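Local atomic coordinates of CAIP (Helicobacter cinaedi, PDB entry 5LBH), a protein that probably oxidises and stores iron as a twelve-subunit, Dps-like mini-ferritin of the neutrophil-activating type, and promotes differentiation of macrophages into foam cells. Residues A[10-15]-A[65-70]; A[20-25]-A[39-44]; A[56-61]-A[117-122]; A[76-81]-A[100-105]. One frame throughout, in Å; residues are numbered along the deposited sequence.

From the N terminus, helix 4-28 contributes to contacts 1 and 2. Contact 2 closes first, joining 20-25 to 39-44 across the turn between the first two long helices. It is nested in the wider loop closed by contact 1, where 10-15 meets the connection 65-70. Contact 3 starts on helix 34-61 before that loop ends and finishes at 117-122, so contacts 1 and 3 cross; P66 packs against A56 at their junction. Contact 4, inside the loop of contact 3, joins the connection 76-81 to helix 89-116. Together they tie all four long helices and the two halves of the long connection into one four-helix bundle.

Contact 1: residues A[10-15]-A[65-70]; sequences QIQADA and MPYVTL
A13 and Y67 mark the closest backbone approach, 7.4 Å between CA atoms, where helical segment 10-15 runs past the irregular segment 65-70. Q12 does most of the joining. Its CG is turned anti to the backbone N (chi1 -172°) and the chain stays extended beyond it, which carries the amide out to the backbone of Y67. There one side-chain amide serves both backbone polar atoms of one residue: Y67 N donates to Q12 OE1 at 3.0 Å, and Q12 NE2 donates to Y67 O at 2.9 Å. Neither bond is straight, the N-H...acceptor angles being 139° and 153°, but the pair fixes the rotation of the amide. The ring CB of P66 lies 3.2 Å from Q12 OE1. The A13 methyl, CB, meets the Y67 ring at CE2 (4.1 Å). Farther out, one water links the two segments, donating to Q10 OE1 at 2.8 Å and hydrogen-bonded at 2.8 Å to Y67 OH, in the plane of the ring at its edge. Q10 NE2 in turn donates to D14 OD2 at 2.8 Å. W27 of a neighbouring subunit also packs on Q12. Segment 65-70, leading into the short helix 70-76, thus lies against the first bundle helix, an arrangement characteristic of the Dps family, whose second and third long helices are joined by a connection carrying a short helix.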
loop_
_atom_site.group_PDB
_atom_site.type_symbol
_atom_site.label_atom_id
_atom_site.label_comp_id
_atom_site.label_asym_id
_atom_site.label_seq_id
_atom_site.Cartn_x
_atom_site.Cartn_y
_atom_site.Cartn_z
ATOM N N GLN A 10 -32.504 -18.681 14.412
ATOM C CA GLN A 10 -33.545 -17.923 13.734
ATOM C C GLN A 10 -32.923 -16.783 12.920
ATOM O O GLN A 10 -33.239 -16.599 11.736
ATOM C CB GLN A 10 -34.562 -17.417 14.765
ATOM C CG GLN A 10 -35.703 -16.610 14.169
ATOM C CD GLN A 10 -36.628 -17.458 13.325
ATOM O OE1 GLN A 10 -37.012 -18.557 13.717
ATOM N NE2 GLN A 10 -36.963 -16.970 12.153
ATOM N N ILE A 11 -31.995 -16.035 13.529
ATOM C CA ILE A 11 -31.254 -15.010 12.789
ATOM C C ILE A 11 -30.554 -15.629 11.575
ATOM O O ILE A 11 -30.537 -15.055 10.480
ATOM C CB ILE A 11 -30.235 -14.322 13.721
ATOM C CG1 ILE A 11 -30.935 -13.627 14.906
ATOM C CG2 ILE A 11 -29.374 -13.355 12.929
ATOM C CD1 ILE A 11 -30.221 -12.493 15.479
ATOM N N GLN A 12 -29.960 -16.811 11.759
ATOM C CA GLN A 12 -29.271 -17.488 10.670
ATOM C C GLN A 12 -30.213 -17.751 9.498
ATOM O O GLN A 12 -29.899 -17.422 8.346
ATOM C CB GLN A 12 -28.658 -18.793 11.181
ATOM C CG GLN A 12 -27.764 -19.479 10.171
ATOM C CD GLN A 12 -27.517 -20.941 10.480
ATOM O OE1 GLN A 12 -27.983 -21.461 11.487
ATOM N NE2 GLN A 12 -26.784 -21.614 9.605
ATOM N N ALA A 13 -31.385 -18.335 9.778
ATOM C CA ALA A 13 -32.308 -18.691 8.705
ATOM C C ALA A 13 -32.827 -17.454 7.981
ATOM O O ALA A 13 -32.920 -17.440 6.746
ATOM C CB ALA A 13 -33.461 -19.527 9.257
ATOM N N ASP A 14 -33.186 -16.410 8.728
ATOM C CA ASP A 14 -33.669 -15.205 8.071
ATOM C C ASP A 14 -32.553 -14.500 7.311
ATOM O O ASP A 14 -32.825 -13.868 6.279
ATOM C CB ASP A 14 -34.322 -14.271 9.090
ATOM C CG ASP A 14 -35.616 -14.845 9.673
ATOM O OD1 ASP A 14 -36.497 -15.346 8.922
ATOM O OD2 ASP A 14 -35.745 -14.795 10.911
ATOM N N ALA A 15 -31.300 -14.579 7.803
ATOM C CA ALA A 15 -30.182 -13.997 7.052
ATOM C C ALA A 15 -30.024 -14.671 5.695
ATOM O O ALA A 15 -29.796 -13.995 4.685
ATOM C CB ALA A 15 -28.869 -14.079 7.830
ATOM N N MET A 65 -25.621 -27.094 17.243
ATOM C CA MET A 65 -25.511 -27.158 15.796
ATOM C C MET A 65 -26.425 -26.109 15.199
ATOM O O MET A 65 -27.594 -26.015 15.598
ATOM C CB MET A 65 -25.895 -28.537 15.248
ATOM C CG MET A 65 -24.998 -29.719 15.625
ATOM S SD MET A 65 -26.029 -31.120 16.123
ATOM C CE MET A 65 -27.110 -31.315 14.695
ATOM N N PRO A 66 -25.942 -25.300 14.273
ATOM C CA PRO A 66 -26.821 -24.382 13.545
ATOM C C PRO A 66 -27.502 -25.136 12.411
ATOM O O PRO A 66 -27.267 -26.324 12.191
ATOM C CB PRO A 66 -25.862 -23.303 13.022
ATOM C CG PRO A 66 -24.522 -24.000 12.913
ATOM C CD PRO A 66 -24.530 -25.191 13.852
ATOM N N TYR A 67 -28.345 -24.422 11.673
ATOM C CA TYR A 67 -28.923 -25.019 10.482
ATOM C C TYR A 67 -27.825 -25.273 9.467
ATOM O O TYR A 67 -26.843 -24.531 9.375
ATOM C CB TYR A 67 -29.991 -24.122 9.879
ATOM C CG TYR A 67 -31.197 -23.966 10.757
ATOM C CD1 TYR A 67 -31.959 -25.078 11.131
ATOM C CD2 TYR A 67 -31.610 -22.708 11.176
ATOM C CE1 TYR A 67 -33.087 -24.931 11.930
ATOM C CE2 TYR A 67 -32.736 -22.550 11.965
ATOM C CZ TYR A 67 -33.468 -23.657 12.344
ATOM O OH TYR A 67 -34.585 -23.475 13.137
ATOM N N VAL A 68 -27.982 -26.362 8.718
ATOM C CA VAL A 68 -26.955 -26.782 7.783
ATOM C C VAL A 68 -27.480 -27.077 6.382
ATOM O O VAL A 68 -26.689 -27.346 5.478
ATOM C CB VAL A 68 -26.210 -27.986 8.404
ATOM C CG1 VAL A 68 -26.202 -29.240 7.550
ATOM C CG2 VAL A 68 -24.816 -27.548 8.866
ATOM N N THR A 69 -28.780 -26.932 6.142
ATOM C CA THR A 69 -29.335 -27.122 4.808
ATOM C C THR A 69 -30.325 -26.001 4.524
ATOM O O THR A 69 -30.983 -25.494 5.433
ATOM C CB THR A 69 -30.041 -28.467 4.649
ATOM O OG1 THR A 69 -30.906 -28.676 5.762
ATOM C CG2 THR A 69 -29.008 -29.597 4.609
ATOM N N LEU A 70 -30.419 -25.615 3.249
ATOM C CA LEU A 70 -31.404 -24.623 2.834
ATOM C C LEU A 70 -32.820 -25.109 3.073
ATOM O O LEU A 70 -33.708 -24.299 3.366
ATOM C CB LEU A 70 -31.210 -24.283 1.358
ATOM C CG LEU A 70 -30.034 -23.340 1.131
ATOM C CD1 LEU A 70 -29.845 -23.067 -0.349
ATOM C CD2 LEU A 70 -30.244 -22.027 1.903
HETATM O O HOH W 1 -35.467 -20.901 13.943
#

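Contact 2: residues A[20-25]-A[39-44]; sequences VKVHNF and KATQEI
V22 leaves its helix with CB directed at segment 39-44, and from there its branches part. CG1, set anti to the backbone N (chi1 174°), does the touching: it approaches T41 O at 3.2 Å, lies 3.9 Å from T41 CB, and reaches I44 CG2 at 4.1 Å. The side chains of V22 and T41 run side by side with opposed directions, and their CA atoms are 6.1 Å apart. The two short helical segments approach to 8.8 Å between axes with N-to-C directions 167° apart, the antiparallel pairing expected of the first two helices of a ferritin-like four-helix bundle. One turn along, the CB of F25 meets T41 CG2 at 4.0 Å, while the phenyl ring turns from this interface toward helix 89-116, packing on I92 and A95 and meeting F87 edge-to-face. The other branch of T41 has a polar role. OG1 is hydrogen-bonded to the backbone oxygens of H38 and T37 and to H26 ND1. The last bond makes T41 a second-shell neighbour of the intersubunit iron site that H26 NE2 completes with D53 and E57 of a neighbouring subunit.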
loop_
_atom_site.group_PDB
_atom_site.type_symbol
_atom_site.label_atom_id
_atom_site.label_comp_id
_atom_site.label_asym_id
_atom_site.label_seq_id
_atom_site.Cartn_x
_atom_site.Cartn_y
_atom_site.Cartn_z
ATOM N N VAL A 20 -30.602 -13.822 -0.293
ATOM C CA VAL A 20 -31.047 -14.061 -1.661
ATOM C C VAL A 20 -32.030 -12.984 -2.108
ATOM O O VAL A 20 -31.970 -12.518 -3.249
ATOM C CB VAL A 20 -31.637 -15.480 -1.804
ATOM C CG1 VAL A 20 -32.320 -15.636 -3.140
ATOM C CG2 VAL A 20 -30.531 -16.524 -1.694
ATOM N N LYS A 21 -32.938 -12.561 -1.227
ATOM C CA LYS A 21 -33.856 -11.488 -1.595
ATOM C C LYS A 21 -33.105 -10.232 -2.043
ATOM O O LYS A 21 -33.514 -9.556 -2.999
ATOM C CB LYS A 21 -34.772 -11.137 -0.430
ATOM C CG LYS A 21 -35.753 -10.061 -0.802
ATOM C CD LYS A 21 -36.563 -9.580 0.370
ATOM C CE LYS A 21 -37.603 -10.551 0.839
ATOM N NZ LYS A 21 -38.435 -9.928 1.944
ATOM N N VAL A 22 -32.010 -9.896 -1.360
ATOM C CA VAL A 22 -31.279 -8.686 -1.715
ATOM C C VAL A 22 -30.539 -8.848 -3.053
ATOM O O VAL A 22 -30.409 -7.878 -3.803
ATOM C CB VAL A 22 -30.350 -8.287 -0.546
ATOM C CG1 VAL A 22 -29.449 -7.103 -0.914
ATOM C CG2 VAL A 22 -31.175 -7.965 0.683
ATOM N N HIS A 23 -30.082 -10.061 -3.404
ATOM C CA HIS A 23 -29.551 -10.268 -4.755
ATOM C C HIS A 23 -30.619 -9.941 -5.805
ATOM O O HIS A 23 -30.332 -9.341 -6.847
ATOM C CB HIS A 23 -29.070 -11.713 -4.918
ATOM C CG HIS A 23 -27.666 -11.950 -4.448
ATOM N ND1 HIS A 23 -27.362 -12.244 -3.133
ATOM C CD2 HIS A 23 -26.491 -12.003 -5.123
ATOM C CE1 HIS A 23 -26.059 -12.434 -3.012
ATOM N NE2 HIS A 23 -25.510 -12.297 -4.204
ATOM N N ASN A 24 -31.869 -10.299 -5.520
ATOM C CA ASN A 24 -32.968 -9.987 -6.419
ATOM C C ASN A 24 -33.163 -8.472 -6.555
ATOM O O ASN A 24 -33.279 -7.955 -7.672
ATOM C CB ASN A 24 -34.212 -10.712 -5.900
ATOM C CG ASN A 24 -35.448 -10.442 -6.703
ATOM O OD1 ASN A 24 -35.395 -9.904 -7.798
ATOM N ND2 ASN A 24 -36.586 -10.874 -6.169
ATOM N N PHE A 25 -33.168 -7.734 -5.438
ATOM C CA PHE A 25 -33.182 -6.269 -5.535
ATOM C C PHE A 25 -31.982 -5.753 -6.326
ATOM O O PHE A 25 -32.100 -4.822 -7.136
ATOM C CB PHE A 25 -33.177 -5.638 -4.139
ATOM C CG PHE A 25 -34.383 -5.969 -3.312
ATOM C CD1 PHE A 25 -35.584 -6.306 -3.916
ATOM C CD2 PHE A 25 -34.316 -5.935 -1.930
ATOM C CE1 PHE A 25 -36.699 -6.609 -3.152
ATOM C CE2 PHE A 25 -35.425 -6.226 -1.157
ATOM C CZ PHE A 25 -36.624 -6.567 -1.769
ATOM N N LYS A 39 -25.328 -0.854 -6.172
ATOM C CA LYS A 39 -24.160 -0.972 -5.305
ATOM C C LYS A 39 -24.538 -1.089 -3.823
ATOM O O LYS A 39 -23.940 -1.886 -3.091
ATOM C CB LYS A 39 -23.235 0.216 -5.548
ATOM C CG LYS A 39 -21.906 0.114 -4.841
ATOM C CD LYS A 39 -21.812 1.121 -3.713
ATOM C CE LYS A 39 -20.417 1.136 -3.134
ATOM N NZ LYS A 39 -20.269 2.161 -2.058
ATOM N N ALA A 40 -25.516 -0.316 -3.349
ATOM C CA ALA A 40 -25.913 -0.442 -1.948
ATOM C C ALA A 40 -26.411 -1.852 -1.649
ATOM O O ALA A 40 -26.025 -2.454 -0.642
ATOM C CB ALA A 40 -26.969 0.597 -1.585
ATOM N N THR A 41 -27.265 -2.402 -2.518
ATOM C CA THR A 41 -27.729 -3.767 -2.301
ATOM C C THR A 41 -26.559 -4.752 -2.282
ATOM O O THR A 41 -26.610 -5.773 -1.581
ATOM C CB THR A 41 -28.745 -4.182 -3.372
ATOM O OG1 THR A 41 -28.174 -4.003 -4.667
ATOM C CG2 THR A 41 -30.010 -3.353 -3.268
ATOM N N GLN A 42 -25.501 -4.485 -3.051
ATOM C CA GLN A 42 -24.387 -5.426 -3.024
ATOM C C GLN A 42 -23.662 -5.367 -1.679
ATOM O O GLN A 42 -23.285 -6.401 -1.116
ATOM C CB GLN A 42 -23.404 -5.157 -4.148
ATOM C CG GLN A 42 -22.283 -6.177 -4.102
ATOM C CD GLN A 42 -21.094 -5.833 -4.959
ATOM O OE1 GLN A 42 -20.118 -5.282 -4.464
ATOM N NE2 GLN A 42 -21.181 -6.119 -6.261
ATOM N N GLU A 43 -23.479 -4.164 -1.143
ATOM C CA GLU A 43 -22.904 -4.022 0.187
ATOM C C GLU A 43 -23.762 -4.694 1.256
ATOM O O GLU A 43 -23.232 -5.282 2.208
ATOM C CB GLU A 43 -22.718 -2.541 0.502
ATOM C CG GLU A 43 -21.695 -1.887 -0.383
ATOM C CD GLU A 43 -21.549 -0.417 -0.078
ATOM O OE1 GLU A 43 -20.430 0.120 -0.266
ATOM O OE2 GLU A 43 -22.553 0.201 0.354
ATOM N N ILE A 44 -25.088 -4.621 1.116
ATOM C CA ILE A 44 -25.982 -5.204 2.112
ATOM C C ILE A 44 -25.911 -6.730 2.094
ATOM O O ILE A 44 -25.848 -7.371 3.147
ATOM C CB ILE A 44 -27.416 -4.700 1.908
ATOM C CG1 ILE A 44 -27.507 -3.195 2.197
ATOM C CG2 ILE A 44 -28.406 -5.537 2.711
ATOM C CD1 ILE A 44 -28.914 -2.625 1.979
#

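Contact 3: residues A[56-61]-A[117-122]; sequences AERVLQ and QGDKVS. With FE (Fe (III) ion), chain M.
Polar bonds converge on R58, whose guanidinium is met at its edge by two residues of 117-122. R58 NE donates to S122 OG at 2.8 Å, nearly straight at 174° and in the guanidinium plane. R58 NH2 makes a salt bridge with D119 OD2 at 2.8 Å, on the syn side of the carboxylate, although the two flat groups are 58° apart. The capping bond comes from the opposite face: S122 N donates to D119 OD2 at 3.2 Å, making D119 the N-cap of helix 120-144, and S122 OG donates to D119 OD1. Van der Waals packing covers one face: V121 CG1 lies 4.0 Å above the R58 guanidinium plane, over its centre. Metal coordination involves E57, whose OE1 binds iron at 2.2 Å with D53 of the same chain and H26 of a neighbouring subunit. Q134 of a third subunit accepts from R58 NH1. The end of helix 34-61 is thereby joined to the start of helix 120-144, just after G118 closes helix 89-116 with a Schellman motif.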
loop_
_atom_site.group_PDB
_atom_site.type_symbol
_atom_site.label_atom_id
_atom_site.label_comp_id
_atom_site.label_asym_id
_atom_site.label_seq_id
_atom_site.Cartn_x
_atom_site.Cartn_y
_atom_site.Cartn_z
ATOM N N ALA A 56 -23.851 -18.522 12.890
ATOM C CA ALA A 56 -23.715 -19.976 12.874
ATOM C C ALA A 56 -22.537 -20.424 13.724
ATOM O O ALA A 56 -22.619 -21.432 14.430
ATOM C CB ALA A 56 -23.524 -20.490 11.447
ATOM N N GLU A 57 -21.406 -19.720 13.609
ATOM C CA GLU A 57 -20.224 -20.069 14.383
ATOM C C GLU A 57 -20.407 -19.793 15.866
ATOM O O GLU A 57 -19.861 -20.522 16.699
ATOM C CB GLU A 57 -19.013 -19.325 13.839
ATOM C CG GLU A 57 -18.373 -20.085 12.700
ATOM C CD GLU A 57 -17.313 -19.304 11.963
ATOM O OE1 GLU A 57 -16.967 -19.747 10.849
ATOM O OE2 GLU A 57 -16.805 -18.278 12.487
ATOM N N ARG A 58 -21.207 -18.794 16.225
ATOM C CA ARG A 58 -21.424 -18.578 17.645
ATOM C C ARG A 58 -22.235 -19.723 18.248
ATOM O O ARG A 58 -21.918 -20.200 19.343
ATOM C CB ARG A 58 -22.104 -17.229 17.871
ATOM C CG ARG A 58 -22.404 -16.972 19.319
ATOM C CD ARG A 58 -21.112 -16.805 20.113
ATOM N NE ARG A 58 -21.359 -16.533 21.529
ATOM C CZ ARG A 58 -20.511 -16.850 22.506
ATOM N NH1 ARG A 58 -19.355 -17.455 22.225
ATOM N NH2 ARG A 58 -20.821 -16.572 23.764
ATOM N N VAL A 59 -23.238 -20.224 17.516
ATOM C CA VAL A 59 -23.986 -21.396 17.962
ATOM C C VAL A 59 -23.034 -22.551 18.222
ATOM O O VAL A 59 -23.140 -23.264 19.228
ATOM C CB VAL A 59 -25.056 -21.769 16.907
ATOM C CG1 VAL A 59 -25.629 -23.148 17.145
ATOM C CG2 VAL A 59 -26.146 -20.725 16.863
ATOM N N LEU A 60 -22.041 -22.700 17.361
ATOM C CA LEU A 60 -21.159 -23.843 17.466
ATOM C C LEU A 60 -20.279 -23.739 18.715
ATOM O O LEU A 60 -20.167 -24.697 19.486
ATOM C CB LEU A 60 -20.337 -23.902 16.181
ATOM C CG LEU A 60 -19.988 -25.140 15.351
ATOM C CD1 LEU A 60 -21.077 -26.129 15.181
ATOM C CD2 LEU A 60 -19.596 -24.656 14.001
ATOM N N GLN A 61 -19.723 -22.559 18.987
ATOM C CA GLN A 61 -18.911 -22.399 20.186
ATOM C C GLN A 61 -19.743 -22.451 21.469
ATOM O O GLN A 61 -19.168 -22.603 22.550
ATOM C CB GLN A 61 -18.019 -21.153 20.058
ATOM C CG GLN A 61 -18.705 -19.904 19.655
ATOM C CD GLN A 61 -17.786 -18.942 18.928
ATOM O OE1 GLN A 61 -17.784 -17.750 19.205
ATOM N NE2 GLN A 61 -17.034 -19.446 17.976
ATOM N N GLN A 117 -28.538 -14.712 30.729
ATOM C CA GLN A 117 -27.756 -15.911 30.985
ATOM C C GLN A 117 -26.297 -15.603 31.288
ATOM O O GLN A 117 -25.487 -16.529 31.376
ATOM C CB GLN A 117 -27.829 -16.865 29.788
ATOM C CG GLN A 117 -29.205 -17.368 29.422
ATOM C CD GLN A 117 -29.155 -18.233 28.171
ATOM O OE1 GLN A 117 -28.063 -18.623 27.726
ATOM N NE2 GLN A 117 -30.330 -18.541 27.591
ATOM N N GLY A 118 -25.933 -14.338 31.444
ATOM C CA GLY A 118 -24.525 -14.080 31.632
ATOM C C GLY A 118 -23.685 -14.312 30.399
ATOM O O GLY A 118 -22.459 -14.388 30.506
ATOM N N ASP A 119 -24.317 -14.454 29.232
ATOM C CA ASP A 119 -23.612 -14.617 27.963
ATOM C C ASP A 119 -23.368 -13.230 27.375
ATOM O O ASP A 119 -24.031 -12.787 26.433
ATOM C CB ASP A 119 -24.427 -15.499 27.023
ATOM C CG ASP A 119 -23.703 -15.815 25.749
ATOM O OD1 ASP A 119 -24.248 -16.581 24.934
ATOM O OD2 ASP A 119 -22.606 -15.283 25.528
ATOM N N LYS A 120 -22.358 -12.551 27.921
ATOM C CA LYS A 120 -22.101 -11.171 27.524
ATOM C C LYS A 120 -21.446 -11.058 26.156
ATOM O O LYS A 120 -21.606 -10.023 25.505
ATOM C CB LYS A 120 -21.282 -10.450 28.609
ATOM C CG LYS A 120 -22.030 -10.432 29.943
ATOM C CD LYS A 120 -21.310 -9.723 31.077
ATOM C CE LYS A 120 -20.653 -10.714 32.028
ATOM N NZ LYS A 120 -20.469 -10.093 33.376
ATOM N N VAL A 121 -20.739 -12.101 25.707
ATOM C CA VAL A 121 -20.135 -12.106 24.373
ATOM C C VAL A 121 -21.208 -12.068 23.286
ATOM O O VAL A 121 -21.110 -11.293 22.331
ATOM C CB VAL A 121 -19.223 -13.334 24.198
ATOM C CG1 VAL A 121 -18.624 -13.328 22.815
ATOM C CG2 VAL A 121 -18.103 -13.336 25.236
ATOM N N SER A 122 -22.218 -12.944 23.383
ATOM C CA SER A 122 -23.317 -12.920 22.424
ATOM C C SER A 122 -24.078 -11.596 22.496
ATOM O O SER A 122 -24.469 -11.030 21.463
ATOM C CB SER A 122 -24.276 -14.079 22.690
ATOM O OG SER A 122 -23.704 -15.327 22.402
HETATM FE FE FE M . -15.990 -18.712 9.185
#

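Contact 4: residues A[76-81]-A[100-105]; sequences AAKIKE and YEYFLK
I79 points its end into the angle formed by the rings of Y102 and F103, binding the connection of this ferritin-like four-helix bundle to its third long helix, 89-116. I79 CG1 packs on Y102, 3.6 Å from Y102 CE1, while I79 CD1 touches both rings, nearest F103 CE2 (3.4 Å) and 3.7 Å from Y102 CD1. The isoleucine side chain meets that of Y102 at a slant and that of F103 nearly squarely. K78 lies across the hydroxyl end of Y102, its CB 3.3 Å from Y102 OH, while its extended chain carries the ammonium end away from the contact. Y102 reaches this far because its CG is anti to the backbone N (chi1 171°), directing the ring from the helix toward the connection. In the next shell, D14 of helix 4-28 ties both sides together: its OD2 is hydrogen-bonded to Y102 OH, and its OD1 to the backbone N atoms of K78 and I79. F103 is backed by F48 of helix 34-61, the two ring planes at about 55°. The connection then reaches the assembly interface, where E81 OE2 accepts from the backbone N of L70 of a neighbouring subunit, and OE1 from that of its A71.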
loop_
_atom_site.group_PDB
_atom_site.type_symbol
_atom_site.label_atom_id
_atom_site.label_comp_id
_atom_site.label_asym_id
_atom_site.label_seq_id
_atom_site.Cartn_x
_atom_site.Cartn_y
_atom_site.Cartn_z
ATOM N N ALA A 76 -37.527 -22.533 8.690
ATOM C CA ALA A 76 -37.411 -21.704 9.891
ATOM C C ALA A 76 -37.575 -20.214 9.608
ATOM O O ALA A 76 -37.965 -19.461 10.511
ATOM C CB ALA A 76 -36.075 -21.945 10.584
ATOM N N ALA A 77 -37.319 -19.777 8.381
ATOM C CA ALA A 77 -37.276 -18.352 8.103
ATOM C C ALA A 77 -38.653 -17.736 8.284
ATOM O O ALA A 77 -39.664 -18.306 7.870
ATOM C CB ALA A 77 -36.785 -18.108 6.682
ATOM N N LYS A 78 -38.695 -16.580 8.936
ATOM C CA LYS A 78 -39.922 -15.803 8.946
ATOM C C LYS A 78 -39.938 -14.723 7.878
ATOM O O LYS A 78 -41.023 -14.277 7.486
ATOM C CB LYS A 78 -40.147 -15.176 10.321
ATOM C CG LYS A 78 -40.310 -16.226 11.382
ATOM C CD LYS A 78 -41.035 -15.702 12.592
ATOM C CE LYS A 78 -41.304 -16.840 13.567
ATOM N NZ LYS A 78 -42.353 -16.458 14.578
ATOM N N ILE A 79 -38.772 -14.293 7.394
ATOM C CA ILE A 79 -38.738 -13.331 6.304
ATOM C C ILE A 79 -39.249 -14.003 5.041
ATOM O O ILE A 79 -38.841 -15.123 4.712
ATOM C CB ILE A 79 -37.321 -12.764 6.133
ATOM C CG1 ILE A 79 -37.075 -11.752 7.240
ATOM C CG2 ILE A 79 -37.147 -12.084 4.773
ATOM C CD1 ILE A 79 -35.798 -11.101 7.171
ATOM N N LYS A 80 -40.164 -13.333 4.340
ATOM C CA LYS A 80 -40.805 -13.924 3.171
ATOM C C LYS A 80 -39.911 -13.784 1.951
ATOM O O LYS A 80 -39.231 -12.772 1.783
ATOM C CB LYS A 80 -42.151 -13.252 2.891
ATOM C CG LYS A 80 -43.110 -13.214 4.076
ATOM C CD LYS A 80 -43.863 -14.515 4.244
ATOM C CE LYS A 80 -44.867 -14.427 5.404
ATOM N NZ LYS A 80 -45.845 -13.301 5.236
ATOM N N GLU A 81 -39.902 -14.812 1.108
ATOM C CA GLU A 81 -39.241 -14.696 -0.182
ATOM C C GLU A 81 -40.061 -13.826 -1.130
ATOM O O GLU A 81 -41.263 -13.630 -0.948
ATOM C CB GLU A 81 -38.963 -16.076 -0.778
ATOM C CG GLU A 81 -37.822 -16.779 -0.044
ATOM C CD GLU A 81 -37.182 -17.921 -0.825
ATOM O OE1 GLU A 81 -37.818 -18.995 -0.952
ATOM O OE2 GLU A 81 -36.048 -17.708 -1.350
ATOM N N TYR A 100 -35.325 -4.647 8.066
ATOM C CA TYR A 100 -34.395 -4.159 9.087
ATOM C C TYR A 100 -35.076 -4.009 10.444
ATOM O O TYR A 100 -34.457 -4.241 11.487
ATOM C CB TYR A 100 -33.794 -2.818 8.673
ATOM C CG TYR A 100 -32.593 -2.921 7.803
ATOM C CD1 TYR A 100 -32.183 -4.142 7.296
ATOM C CD2 TYR A 100 -31.829 -1.813 7.538
ATOM C CE1 TYR A 100 -31.062 -4.242 6.507
ATOM C CE2 TYR A 100 -30.707 -1.898 6.753
ATOM C CZ TYR A 100 -30.328 -3.111 6.242
ATOM O OH TYR A 100 -29.208 -3.186 5.450
ATOM N N GLU A 101 -36.338 -3.562 10.449
ATOM C CA GLU A 101 -37.082 -3.446 11.697
ATOM C C GLU A 101 -37.294 -4.818 12.308
ATOM O O GLU A 101 -37.313 -4.970 13.536
ATOM C CB GLU A 101 -38.460 -2.835 11.445
ATOM C CG GLU A 101 -38.454 -1.662 10.532
ATOM C CD GLU A 101 -38.578 -0.379 11.257
ATOM O OE1 GLU A 101 -37.954 -0.280 12.336
ATOM O OE2 GLU A 101 -39.257 0.534 10.723
ATOM N N TYR A 102 -37.462 -5.824 11.456
ATOM C CA TYR A 102 -37.581 -7.188 11.932
ATOM C C TYR A 102 -36.270 -7.668 12.543
ATOM O O TYR A 102 -36.252 -8.182 13.664
ATOM C CB TYR A 102 -38.013 -8.076 10.777
ATOM C CG TYR A 102 -37.959 -9.538 11.091
ATOM C CD1 TYR A 102 -36.941 -10.336 10.568
ATOM C CD2 TYR A 102 -38.900 -10.122 11.923
ATOM C CE1 TYR A 102 -36.886 -11.684 10.846
ATOM C CE2 TYR A 102 -38.850 -11.457 12.208
ATOM C CZ TYR A 102 -37.841 -12.241 11.669
ATOM O OH TYR A 102 -37.783 -13.592 11.959
ATOM N N PHE A 103 -35.156 -7.472 11.840
ATOM C CA PHE A 103 -33.860 -7.858 12.393
ATOM C C PHE A 103 -33.549 -7.079 13.665
ATOM O O PHE A 103 -32.939 -7.621 14.592
ATOM C CB PHE A 103 -32.755 -7.664 11.352
ATOM C CG PHE A 103 -32.639 -8.792 10.346
ATOM C CD1 PHE A 103 -32.122 -10.029 10.710
ATOM C CD2 PHE A 103 -33.038 -8.609 9.022
ATOM C CE1 PHE A 103 -31.980 -11.064 9.762
ATOM C CE2 PHE A 103 -32.915 -9.622 8.083
ATOM C CZ PHE A 103 -32.398 -10.855 8.453
ATOM N N LEU A 104 -33.969 -5.815 13.744
ATOM C CA LEU A 104 -33.718 -5.055 14.966
ATOM C C LEU A 104 -34.383 -5.719 16.174
ATOM O O LEU A 104 -33.732 -5.933 17.206
ATOM C CB LEU A 104 -34.181 -3.610 14.798
ATOM C CG LEU A 104 -34.136 -2.739 16.050
ATOM C CD1 LEU A 104 -32.708 -2.403 16.474
ATOM C CD2 LEU A 104 -34.897 -1.464 15.783
ATOM N N LYS A 105 -35.674 -6.089 16.053
ATOM C CA LYS A 105 -36.345 -6.822 17.134
ATOM C C LYS A 105 -35.581 -8.090 17.494
ATOM O O LYS A 105 -35.309 -8.353 18.669
ATOM C CB LYS A 105 -37.777 -7.184 16.747
ATOM C CG LYS A 105 -38.815 -6.092 16.910
ATOM C CD LYS A 105 -40.215 -6.685 16.755
ATOM C CE LYS A 105 -40.509 -7.151 15.316
ATOM N NZ LYS A 105 -40.980 -6.038 14.430
#